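Side-chain contact in flagellar hook-associated protein (PDB 4UT1), which is a flagellar protein of the hook-filament junction that probably serves as a structural component there: residues A[371-374]-A[379-382]. Residues are numbered along the deposited sequence; the frame is centred on the assembly and turned at random.
Sequences YALS and KYTL
Ser374 and Thr381 form a hydrogen-bonded antiparallel pair, with Ser374 N to Thr381 O at 2.8 Å and Thr381 N to Ser374 O also at 2.8 Å. The two bonds close the ring of this pair. The motif is a beta hairpin of strands 371-375 and 380-384, neighbours in an antiparallel sheet of the D2-like domain. Strand 421-425 flanks it on one side and strand 390-394 on the other. Leu373 and Leu382 form the adjacent non-hydrogen-bonded pair.

Tyr371, Leu373, Tyr380 and Leu382 share the buried face of the hairpin. Leu382 lies between the side chains of Tyr371 and Leu373. Its CD1 meets Tyr371 CB at 3.6 Å and Leu373 CD1 at 4.0 Å. Its other methyl, CD2, approaches the Tyr371 ring obliquely, 4.0 Å from CD1 of that ring. The two leucine side chains run at about a right angle to each other. Leu382 CG is anti to the backbone N (chi1 -168°), which brings it 3.9 Å from Tyr371 CB. Ile405 of strand 402-405 also packs on Leu382, and Met403 of the same strand touches Tyr380.

The other face carries Ser374 and Thr381, both partly exposed. Their side chains meet loosely, Ser374 OG with Thr381 CB at 3.8 Å. Back on the buried face, Leu373 uses its second methyl for the tyrosine of the opposite strand: CD2 rests 3.9 Å from CD2 of the Tyr380 ring.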
ATOM      1  N   TYR A 371      -8.568   1.202  -4.475  1.00 11.83           N
ATOM      2  CA  TYR A 371      -9.884   0.574  -4.634  1.00 14.99           C
ATOM      3  C   TYR A 371     -11.029   1.555  -4.773  1.00 15.03           C
ATOM      4  O   TYR A 371     -10.920   2.726  -4.419  1.00 11.63           O
ATOM      5  CB  TYR A 371     -10.169  -0.368  -3.450  1.00 12.86           C
ATOM      6  CG  TYR A 371      -8.993  -1.254  -3.165  1.00 13.80           C
ATOM      7  CD1 TYR A 371      -8.812  -2.452  -3.848  1.00 14.46           C
ATOM      8  CD2 TYR A 371      -8.016  -0.859  -2.260  1.00 14.27           C
ATOM      9  CE1 TYR A 371      -7.690  -3.243  -3.615  1.00 16.01           C
ATOM     10  CE2 TYR A 371      -6.898  -1.641  -2.020  1.00 14.37           C
ATOM     11  CZ  TYR A 371      -6.736  -2.828  -2.701  1.00 15.41           C
ATOM     12  OH  TYR A 371      -5.614  -3.591  -2.452  1.00 14.55           O
ATOM     13  N   ALA A 372     -12.154   1.054  -5.279  1.00 14.54           N
ATOM     14  CA  ALA A 372     -13.401   1.787  -5.172  1.00 12.79           C
ATOM     15  C   ALA A 372     -14.397   0.850  -4.497  1.00 12.53           C
ATOM     16  O   ALA A 372     -14.470  -0.318  -4.864  1.00 13.46           O
ATOM     17  CB  ALA A 372     -13.902   2.241  -6.540  1.00 15.90           C
ATOM     18  N   LEU A 373     -15.096   1.359  -3.483  1.00 10.24           N
ATOM     19  CA  LEU A 373     -16.248   0.664  -2.891  1.00 13.14           C
ATOM     20  C   LEU A 373     -17.540   1.240  -3.463  1.00 14.26           C
ATOM     21  O   LEU A 373     -17.841   2.433  -3.289  1.00 13.30           O
ATOM     22  CB  LEU A 373     -16.262   0.798  -1.372  1.00 15.55           C
ATOM     23  CG  LEU A 373     -17.348  -0.066  -0.717  1.00 13.75           C
ATOM     24  CD1 LEU A 373     -16.823  -1.461  -0.543  1.00 14.91           C
ATOM     25  CD2 LEU A 373     -17.761   0.545   0.601  1.00 18.27           C
ATOM     26  N   SER A 374     -18.310   0.394  -4.138  1.00 17.70           N
ATOM     27  CA  SER A 374     -19.517   0.862  -4.807  1.00 13.17           C
ATOM     28  C   SER A 374     -20.723   0.130  -4.251  1.00 12.82           C
ATOM     29  O   SER A 374     -20.605  -0.989  -3.764  1.00 13.37           O
ATOM     30  CB  SER A 374     -19.419   0.664  -6.321  1.00 13.96           C
ATOM     31  OG  SER A 374     -19.169  -0.694  -6.640  1.00 18.70           O
ATOM     32  N   LYS A 379     -25.900  -4.602  -2.643  1.00 20.84           N
ATOM     33  CA  LYS A 379     -24.613  -5.040  -2.109  1.00 15.51           C
ATOM     34  C   LYS A 379     -23.522  -4.014  -2.365  1.00 17.52           C
ATOM     35  O   LYS A 379     -23.670  -3.109  -3.197  1.00 14.93           O
ATOM     36  CB  LYS A 379     -24.186  -6.382  -2.713  1.00 18.08           C
ATOM     37  CG  LYS A 379     -23.842  -6.285  -4.177  1.00 22.40           C
ATOM     38  CD  LYS A 379     -23.353  -7.592  -4.776  1.00 26.46           C
ATOM     39  CE  LYS A 379     -23.352  -7.463  -6.309  1.00 27.46           C
ATOM     40  NZ  LYS A 379     -22.647  -8.574  -7.010  1.00 33.21           N
ATOM     41  N   TYR A 380     -22.438  -4.177  -1.622  1.00 18.60           N
ATOM     42  CA  TYR A 380     -21.231  -3.390  -1.787  1.00 15.66           C
ATOM     43  C   TYR A 380     -20.228  -4.199  -2.571  1.00 18.98           C
ATOM     44  O   TYR A 380     -20.049  -5.387  -2.321  1.00 19.07           O
ATOM     45  CB  TYR A 380     -20.637  -3.018  -0.432  1.00 14.26           C
ATOM     46  CG  TYR A 380     -21.547  -2.205   0.449  1.00 16.00           C
ATOM     47  CD1 TYR A 380     -22.553  -2.816   1.209  1.00 15.76           C
ATOM     48  CD2 TYR A 380     -21.405  -0.839   0.540  1.00 14.54           C
ATOM     49  CE1 TYR A 380     -23.399  -2.061   2.018  1.00 14.52           C
ATOM     50  CE2 TYR A 380     -22.226  -0.081   1.348  1.00 18.52           C
ATOM     51  CZ  TYR A 380     -23.225  -0.696   2.091  1.00 21.62           C
ATOM     52  OH  TYR A 380     -24.042   0.076   2.896  1.00 20.22           O
ATOM     53  N   THR A 381     -19.535  -3.554  -3.497  1.00 17.80           N
ATOM     54  CA  THR A 381     -18.472  -4.231  -4.208  1.00 14.78           C
ATOM     55  C   THR A 381     -17.190  -3.426  -4.055  1.00 15.14           C
ATOM     56  O   THR A 381     -17.226  -2.213  -4.140  1.00 14.87           O
ATOM     57  CB  THR A 381     -18.811  -4.393  -5.693  1.00 15.94           C
ATOM     58  OG1 THR A 381     -20.062  -5.085  -5.825  1.00 14.15           O
ATOM     59  CG2 THR A 381     -17.717  -5.157  -6.418  1.00 19.76           C
ATOM     60  N   LEU A 382     -16.087  -4.113  -3.790  1.00 15.22           N
ATOM     61  CA  LEU A 382     -14.765  -3.499  -3.786  1.00 14.50           C
ATOM     62  C   LEU A 382     -14.068  -3.869  -5.077  1.00 14.53           C
ATOM     63  O   LEU A 382     -13.854  -5.050  -5.359  1.00 18.14           O
ATOM     64  CB  LEU A 382     -13.941  -3.962  -2.577  1.00 14.08           C
ATOM     65  CG  LEU A 382     -12.659  -3.161  -2.324  1.00 17.98           C
ATOM     66  CD1 LEU A 382     -13.001  -1.824  -1.695  1.00 17.94           C
ATOM     67  CD2 LEU A 382     -11.689  -3.934  -1.441  1.00 16.50           C
TER